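Putative PLP-dependent aminotransferase (Bacillus cereus ATCC 10987, PDB 3JU7) probably acts as a pyridoxal phosphate-dependent aminotransferase of the DegT/DnrJ/EryC1/StrS family. Local coordinates at residues A[74-85]-A[95-105]. Sequence-based numbering, arbitrary orientation.
Sequences KRKKGKYALMPS and AIWCGLEPYFI
Tyr80 and Tyr103 meet in a T-shaped pair, with the ring planes at 89° and the edge of Tyr103 directed at the face of Tyr80. The path of Tyr80 shows how neighbouring side chains on one face of a parallel pair pack across the strands. CB, its first atom, lies 3.8 Å from Glu101 O and 4.0 Å from Tyr103 CB. CG and CD1 then pass Tyr103 CD2, which stands over the ring centre, while CE1 reaches Glu101 OE1 at 3.6 Å, near the ring plane. CZ still keeps Tyr103 CD2 within van der Waals range, Lys79 CG covers the opposite face, and the side chain also touches the loop at Lys333.

Five backbone hydrogen bonds join the segments, the first from Glu101 N to Lys79 O and the last from Ile105 N to Met83 O. Just past them, a water bridges Ser85 N and Ile105 O. On the other sheet face, selenomethionine Met83, bent at chi3 (62°), brings CE to 3.7 Å from Ala95 CB and SE beside Pro102 CB. Lys74, extended beyond CG, donates NZ to Cys98 O (2.7 Å), where a Schellman motif with Gly99 as C-prime ends helix 90-97.

Strand 80-84, helix 90-97 and strand 101-105 form a beta-alpha-beta unit. Strand 130-133 flanks 80-84, helix 116-126 packs on Leu82 and Ile105, and helix 62-73 reaches Leu100, whose CD1 meets Ala81 CB.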
ATOM      1  N   LYS A  74      -8.312  16.615   5.529  1.00 19.99           N
ATOM      2  CA  LYS A  74      -7.810  17.935   5.209  1.00 22.78           C
ATOM      3  C   LYS A  74      -8.924  18.946   4.849  1.00 24.69           C
ATOM      4  O   LYS A  74      -9.901  18.630   4.193  1.00 23.77           O
ATOM      5  CB  LYS A  74      -6.769  17.877   4.085  1.00 22.91           C
ATOM      6  CG  LYS A  74      -7.338  17.396   2.771  1.00 22.43           C
ATOM      7  CD  LYS A  74      -6.316  17.212   1.638  1.00 24.62           C
ATOM      8  CE  LYS A  74      -7.064  17.031   0.325  1.00 22.91           C
ATOM      9  NZ  LYS A  74      -6.169  17.091  -0.808  1.00 34.03           N
ATOM     10  N   ARG A  75      -8.732  20.192   5.255  1.00 27.29           N
ATOM     11  CA  ARG A  75      -9.654  21.245   4.857  1.00 27.84           C
ATOM     12  C   ARG A  75      -9.410  21.535   3.402  1.00 29.55           C
ATOM     13  O   ARG A  75      -8.271  21.733   2.964  1.00 29.84           O
ATOM     14  CB  ARG A  75      -9.479  22.482   5.721  1.00 27.54           C
ATOM     15  CG  ARG A  75      -9.630  22.145   7.178  1.00 27.87           C
ATOM     16  CD  ARG A  75      -9.860  23.319   8.018  1.00 32.91           C
ATOM     17  NE  ARG A  75      -8.826  24.313   7.848  1.00 33.56           N
ATOM     18  CZ  ARG A  75      -8.743  25.421   8.576  1.00 45.97           C
ATOM     19  NH1 ARG A  75      -9.647  25.667   9.524  1.00 50.08           N
ATOM     20  NH2 ARG A  75      -7.745  26.288   8.366  1.00 40.50           N
ATOM     21  N   LYS A  76     -10.500  21.548   2.654  1.00 32.33           N
ATOM     22  CA  LYS A  76     -10.429  21.519   1.200  1.00 33.99           C
ATOM     23  C   LYS A  76      -9.831  22.794   0.604  1.00 33.66           C
ATOM     24  O   LYS A  76      -9.309  22.769  -0.484  1.00 35.88           O
ATOM     25  CB  LYS A  76     -11.815  21.174   0.600  1.00 36.43           C
ATOM     26  CG  LYS A  76     -12.200  19.663   0.747  1.00 34.36           C
ATOM     27  N   LYS A  77      -9.860  23.901   1.316  1.00 31.80           N
ATOM     28  CA  LYS A  77      -9.274  25.098   0.765  1.00 32.60           C
ATOM     29  C   LYS A  77      -7.810  25.308   1.211  1.00 31.98           C
ATOM     30  O   LYS A  77      -7.147  26.191   0.695  1.00 35.22           O
ATOM     31  CB  LYS A  77     -10.165  26.308   1.097  1.00 33.04           C
ATOM     32  CG  LYS A  77     -11.517  26.307   0.349  1.00 31.82           C
ATOM     33  N   GLY A  78      -7.307  24.493   2.132  1.00 29.49           N
ATOM     34  CA  GLY A  78      -5.971  24.678   2.699  1.00 29.59           C
ATOM     35  C   GLY A  78      -4.845  24.184   1.793  1.00 29.85           C
ATOM     36  O   GLY A  78      -5.041  23.338   0.920  1.00 30.68           O
ATOM     37  N   LYS A  79      -3.662  24.725   2.024  1.00 27.75           N
ATOM     38  CA  LYS A  79      -2.494  24.481   1.207  1.00 24.80           C
ATOM     39  C   LYS A  79      -1.400  23.722   1.997  1.00 24.28           C
ATOM     40  O   LYS A  79      -0.587  23.001   1.436  1.00 24.27           O
ATOM     41  CB  LYS A  79      -1.965  25.850   0.778  1.00 26.83           C
ATOM     42  CG  LYS A  79      -0.574  25.837   0.169  1.00 34.01           C
ATOM     43  CD  LYS A  79      -0.208  27.188  -0.387  1.00 44.51           C
ATOM     44  CE  LYS A  79       1.047  27.080  -1.247  1.00 48.69           C
ATOM     45  NZ  LYS A  79       1.510  28.391  -1.793  1.00 47.93           N
ATOM     46  N   TYR A  80      -1.362  23.899   3.301  1.00 22.14           N
ATOM     47  CA  TYR A  80      -0.243  23.404   4.102  1.00 23.76           C
ATOM     48  C   TYR A  80      -0.632  22.321   5.124  1.00 22.76           C
ATOM     49  O   TYR A  80      -1.730  22.349   5.711  1.00 23.65           O
ATOM     50  CB  TYR A  80       0.355  24.569   4.883  1.00 22.97           C
ATOM     51  CG  TYR A  80       0.880  25.693   4.036  1.00 22.60           C
ATOM     52  CD1 TYR A  80       1.977  25.502   3.212  1.00 27.20           C
ATOM     53  CD2 TYR A  80       0.315  26.950   4.085  1.00 23.41           C
ATOM     54  CE1 TYR A  80       2.486  26.525   2.467  1.00 22.86           C
ATOM     55  CE2 TYR A  80       0.800  27.977   3.306  1.00 23.09           C
ATOM     56  CZ  TYR A  80       1.905  27.753   2.507  1.00 26.38           C
ATOM     57  OH  TYR A  80       2.435  28.750   1.725  1.00 21.66           O
ATOM     58  N   ALA A  81       0.294  21.394   5.347  1.00 20.10           N
ATOM     59  CA  ALA A  81       0.209  20.436   6.460  1.00 22.09           C
ATOM     60  C   ALA A  81       1.264  20.876   7.485  1.00 22.61           C
ATOM     61  O   ALA A  81       2.468  20.811   7.190  1.00 25.31           O
ATOM     62  CB  ALA A  81       0.497  19.004   5.978  1.00 18.22           C
ATOM     63  N   LEU A  82       0.837  21.378   8.642  1.00 21.84           N
ATOM     64  CA  LEU A  82       1.791  21.855   9.673  1.00 22.09           C
ATOM     65  C   LEU A  82       2.271  20.622  10.459  1.00 22.92           C
ATOM     66  O   LEU A  82       1.458  19.852  10.992  1.00 22.65           O
ATOM     67  CB  LEU A  82       1.138  22.868  10.611  1.00 22.02           C
ATOM     68  CG  LEU A  82       1.007  24.303  10.131  1.00 23.13           C
ATOM     69  CD1 LEU A  82       0.517  24.393   8.665  1.00 26.17           C
ATOM     70  CD2 LEU A  82       0.103  25.040  11.108  1.00 19.95           C
HETATM   71  N   MSE A  83       3.575  20.394  10.454  1.00 20.80           N
HETATM   72  CA  MSE A  83       4.160  19.221  11.089  1.00 21.85           C
HETATM   73  C   MSE A  83       5.586  19.528  11.521  1.00 20.86           C
HETATM   74  O   MSE A  83       6.193  20.476  11.070  1.00 24.97           O
HETATM   75  CB  MSE A  83       4.179  18.034  10.118  1.00 20.59           C
HETATM   76  CG  MSE A  83       4.985  18.334   8.848  1.00 23.47           C
HETATM   77 SE   MSE A  83       5.082  16.894   7.557  0.75 10.45          SE
HETATM   78  CE  MSE A  83       3.211  16.711   7.123  1.00 21.80           C
ATOM     79  N   PRO A  84       6.143  18.692  12.373  1.00 22.69           N
ATOM     80  CA  PRO A  84       7.557  18.847  12.677  1.00 20.53           C
ATOM     81  C   PRO A  84       8.442  18.436  11.505  1.00 23.11           C
ATOM     82  O   PRO A  84       8.008  17.633  10.665  1.00 22.01           O
ATOM     83  CB  PRO A  84       7.754  17.883  13.835  1.00 21.60           C
ATOM     84  CG  PRO A  84       6.722  16.807  13.576  1.00 22.87           C
ATOM     85  CD  PRO A  84       5.519  17.607  13.157  1.00 21.53           C
ATOM     86  N   SER A  85       9.649  19.007  11.435  1.00 21.19           N
ATOM     87  CA  SER A  85      10.707  18.530  10.541  1.00 20.36           C
ATOM     88  C   SER A  85      11.325  17.270  11.154  1.00 21.31           C
ATOM     89  O   SER A  85      11.700  16.310  10.450  1.00 20.59           O
ATOM     90  CB  SER A  85      11.791  19.602  10.383  1.00 21.41           C
ATOM     91  OG  SER A  85      12.915  19.109   9.681  1.00 19.64           O
ATOM     92  N   ALA A  95       1.840  13.948   3.050  1.00 21.67           N
ATOM     93  CA  ALA A  95       1.141  15.218   2.819  1.00 20.41           C
ATOM     94  C   ALA A  95       1.232  15.640   1.343  1.00 20.93           C
ATOM     95  O   ALA A  95       0.243  16.092   0.734  1.00 19.11           O
ATOM     96  CB  ALA A  95       1.684  16.351   3.736  1.00 14.97           C
ATOM     97  N   ILE A  96       2.432  15.494   0.797  1.00 21.16           N
ATOM     98  CA  ILE A  96       2.729  15.867  -0.565  1.00 24.40           C
ATOM     99  C   ILE A  96       1.864  15.030  -1.536  1.00 25.62           C
ATOM    100  O   ILE A  96       1.379  15.559  -2.511  1.00 25.71           O
ATOM    101  CB  ILE A  96       4.250  15.659  -0.883  1.00 22.82           C
ATOM    102  CG1 ILE A  96       5.101  16.613  -0.072  1.00 23.18           C
ATOM    103  CG2 ILE A  96       4.516  15.858  -2.338  1.00 15.40           C
ATOM    104  CD1 ILE A  96       6.634  16.332  -0.129  1.00 24.23           C
ATOM    105  N   TRP A  97       1.662  13.742  -1.246  1.00 26.14           N
ATOM    106  CA  TRP A  97       0.800  12.899  -2.077  1.00 24.27           C
ATOM    107  C   TRP A  97      -0.675  13.349  -1.999  1.00 24.37           C
ATOM    108  O   TRP A  97      -1.442  13.122  -2.936  1.00 21.42           O
ATOM    109  CB  TRP A  97       0.905  11.418  -1.680  1.00 24.62           C
ATOM    110  CG  TRP A  97       2.013  10.639  -2.307  1.00 25.75           C
ATOM    111  CD1 TRP A  97       3.223  10.344  -1.741  1.00 23.91           C
ATOM    112  CD2 TRP A  97       2.011   9.994  -3.594  1.00 23.22           C
ATOM    113  NE1 TRP A  97       3.975   9.578  -2.600  1.00 23.76           N
ATOM    114  CE2 TRP A  97       3.258   9.346  -3.741  1.00 26.08           C
ATOM    115  CE3 TRP A  97       1.083   9.894  -4.621  1.00 20.97           C
ATOM    116  CZ2 TRP A  97       3.605   8.632  -4.887  1.00 31.01           C
ATOM    117  CZ3 TRP A  97       1.418   9.158  -5.754  1.00 31.05           C
ATOM    118  CH2 TRP A  97       2.674   8.549  -5.883  1.00 29.16           C
ATOM    119  N   CYS A  98      -1.081  13.963  -0.880  1.00 25.76           N
ATOM    120  CA  CYS A  98      -2.431  14.532  -0.766  1.00 23.64           C
ATOM    121  C   CYS A  98      -2.524  15.914  -1.365  1.00 24.43           C
ATOM    122  O   CYS A  98      -3.520  16.610  -1.218  1.00 26.91           O
ATOM    123  CB  CYS A  98      -2.860  14.565   0.672  1.00 24.56           C
ATOM    124  SG  CYS A  98      -3.118  12.899   1.356  1.00 25.82           S
ATOM    125  N   GLY A  99      -1.459  16.351  -2.011  1.00 23.74           N
ATOM    126  CA  GLY A  99      -1.457  17.648  -2.639  1.00 23.18           C
ATOM    127  C   GLY A  99      -1.177  18.802  -1.706  1.00 21.43           C
ATOM    128  O   GLY A  99      -1.456  19.921  -2.046  1.00 24.13           O
ATOM    129  N   LEU A 100      -0.614  18.556  -0.542  1.00 21.72           N
ATOM    130  CA  LEU A 100      -0.299  19.649   0.362  1.00 21.34           C
ATOM    131  C   LEU A 100       1.179  19.909   0.389  1.00 25.26           C
ATOM    132  O   LEU A 100       1.981  19.070  -0.030  1.00 27.42           O
ATOM    133  CB  LEU A 100      -0.744  19.328   1.764  1.00 22.25           C
ATOM    134  CG  LEU A 100      -2.221  18.965   1.798  1.00 22.11           C
ATOM    135  CD1 LEU A 100      -2.514  18.492   3.161  1.00 14.63           C
ATOM    136  CD2 LEU A 100      -3.037  20.206   1.391  1.00 17.25           C
ATOM    137  N   GLU A 101       1.546  21.092   0.870  1.00 24.36           N
ATOM    138  CA  GLU A 101       2.933  21.396   1.116  1.00 25.27           C
ATOM    139  C   GLU A 101       3.167  21.211   2.605  1.00 23.61           C
ATOM    140  O   GLU A 101       2.408  21.722   3.422  1.00 24.26           O
ATOM    141  CB  GLU A 101       3.251  22.845   0.755  1.00 25.88           C
ATOM    142  CG  GLU A 101       3.275  23.112  -0.695  1.00 25.74           C
ATOM    143  CD  GLU A 101       3.851  24.489  -1.017  1.00 28.52           C
ATOM    144  OE1 GLU A 101       4.547  25.105  -0.175  1.00 28.59           O
ATOM    145  OE2 GLU A 101       3.604  24.943  -2.130  1.00 41.58           O
ATOM    146  N   PRO A 102       4.218  20.488   2.972  1.00 23.35           N
ATOM    147  CA  PRO A 102       4.550  20.556   4.383  1.00 23.65           C
ATOM    148  C   PRO A 102       4.946  21.993   4.743  1.00 22.25           C
ATOM    149  O   PRO A 102       5.451  22.750   3.890  1.00 20.73           O
ATOM    150  CB  PRO A 102       5.744  19.600   4.513  1.00 23.88           C
ATOM    151  CG  PRO A 102       5.615  18.668   3.290  1.00 26.06           C
ATOM    152  CD  PRO A 102       5.062  19.546   2.226  1.00 25.79           C
ATOM    153  N   TYR A 103       4.636  22.366   5.981  1.00 23.25           N
ATOM    154  CA  TYR A 103       5.078  23.617   6.601  1.00 21.24           C
ATOM    155  C   TYR A 103       5.669  23.243   7.965  1.00 22.68           C
ATOM    156  O   TYR A 103       4.933  22.863   8.904  1.00 19.41           O
ATOM    157  CB  TYR A 103       3.916  24.572   6.779  1.00 22.08           C
ATOM    158  CG  TYR A 103       4.310  26.042   6.969  1.00 23.87           C
ATOM    159  CD1 TYR A 103       5.142  26.455   8.014  1.00 18.59           C
ATOM    160  CD2 TYR A 103       3.844  27.010   6.087  1.00 25.02           C
ATOM    161  CE1 TYR A 103       5.466  27.790   8.184  1.00 19.47           C
ATOM    162  CE2 TYR A 103       4.179  28.343   6.247  1.00 25.32           C
ATOM    163  CZ  TYR A 103       4.982  28.721   7.287  1.00 19.63           C
ATOM    164  OH  TYR A 103       5.292  30.055   7.391  1.00 28.54           O
ATOM    165  N   PHE A 104       6.999  23.322   8.077  1.00 20.63           N
ATOM    166  CA  PHE A 104       7.656  22.752   9.245  1.00 19.91           C
ATOM    167  C   PHE A 104       7.660  23.698  10.461  1.00 22.05           C
ATOM    168  O   PHE A 104       7.933  24.908  10.332  1.00 20.92           O
ATOM    169  CB  PHE A 104       9.079  22.326   8.908  1.00 21.17           C
ATOM    170  CG  PHE A 104       9.181  21.265   7.858  1.00 17.86           C
ATOM    171  CD1 PHE A 104       8.681  19.985   8.083  1.00 25.33           C
ATOM    172  CD2 PHE A 104       9.807  21.521   6.656  1.00 21.59           C
ATOM    173  CE1 PHE A 104       8.803  18.998   7.126  1.00 22.61           C
ATOM    174  CE2 PHE A 104       9.923  20.533   5.693  1.00 22.13           C
ATOM    175  CZ  PHE A 104       9.412  19.277   5.926  1.00 21.28           C
ATOM    176  N   ILE A 105       7.393  23.104  11.635  1.00 21.76           N
ATOM    177  CA  ILE A 105       7.265  23.795  12.910  1.00 18.58           C
ATOM    178  C   ILE A 105       8.358  23.240  13.852  1.00 20.77           C
ATOM    179  O   ILE A 105       8.505  21.998  14.012  1.00 17.30           O
ATOM    180  CB  ILE A 105       5.846  23.519  13.526  1.00 21.88           C
ATOM    181  CG1 ILE A 105       4.729  23.823  12.510  1.00 24.55           C
ATOM    182  CG2 ILE A 105       5.604  24.245  14.918  1.00 16.37           C
ATOM    183  CD1 ILE A 105       4.705  25.226  11.937  1.00 25.45           C
TER
HETATM  184  O   HOH W   1      10.690  20.408  13.709  1.00 19.64           O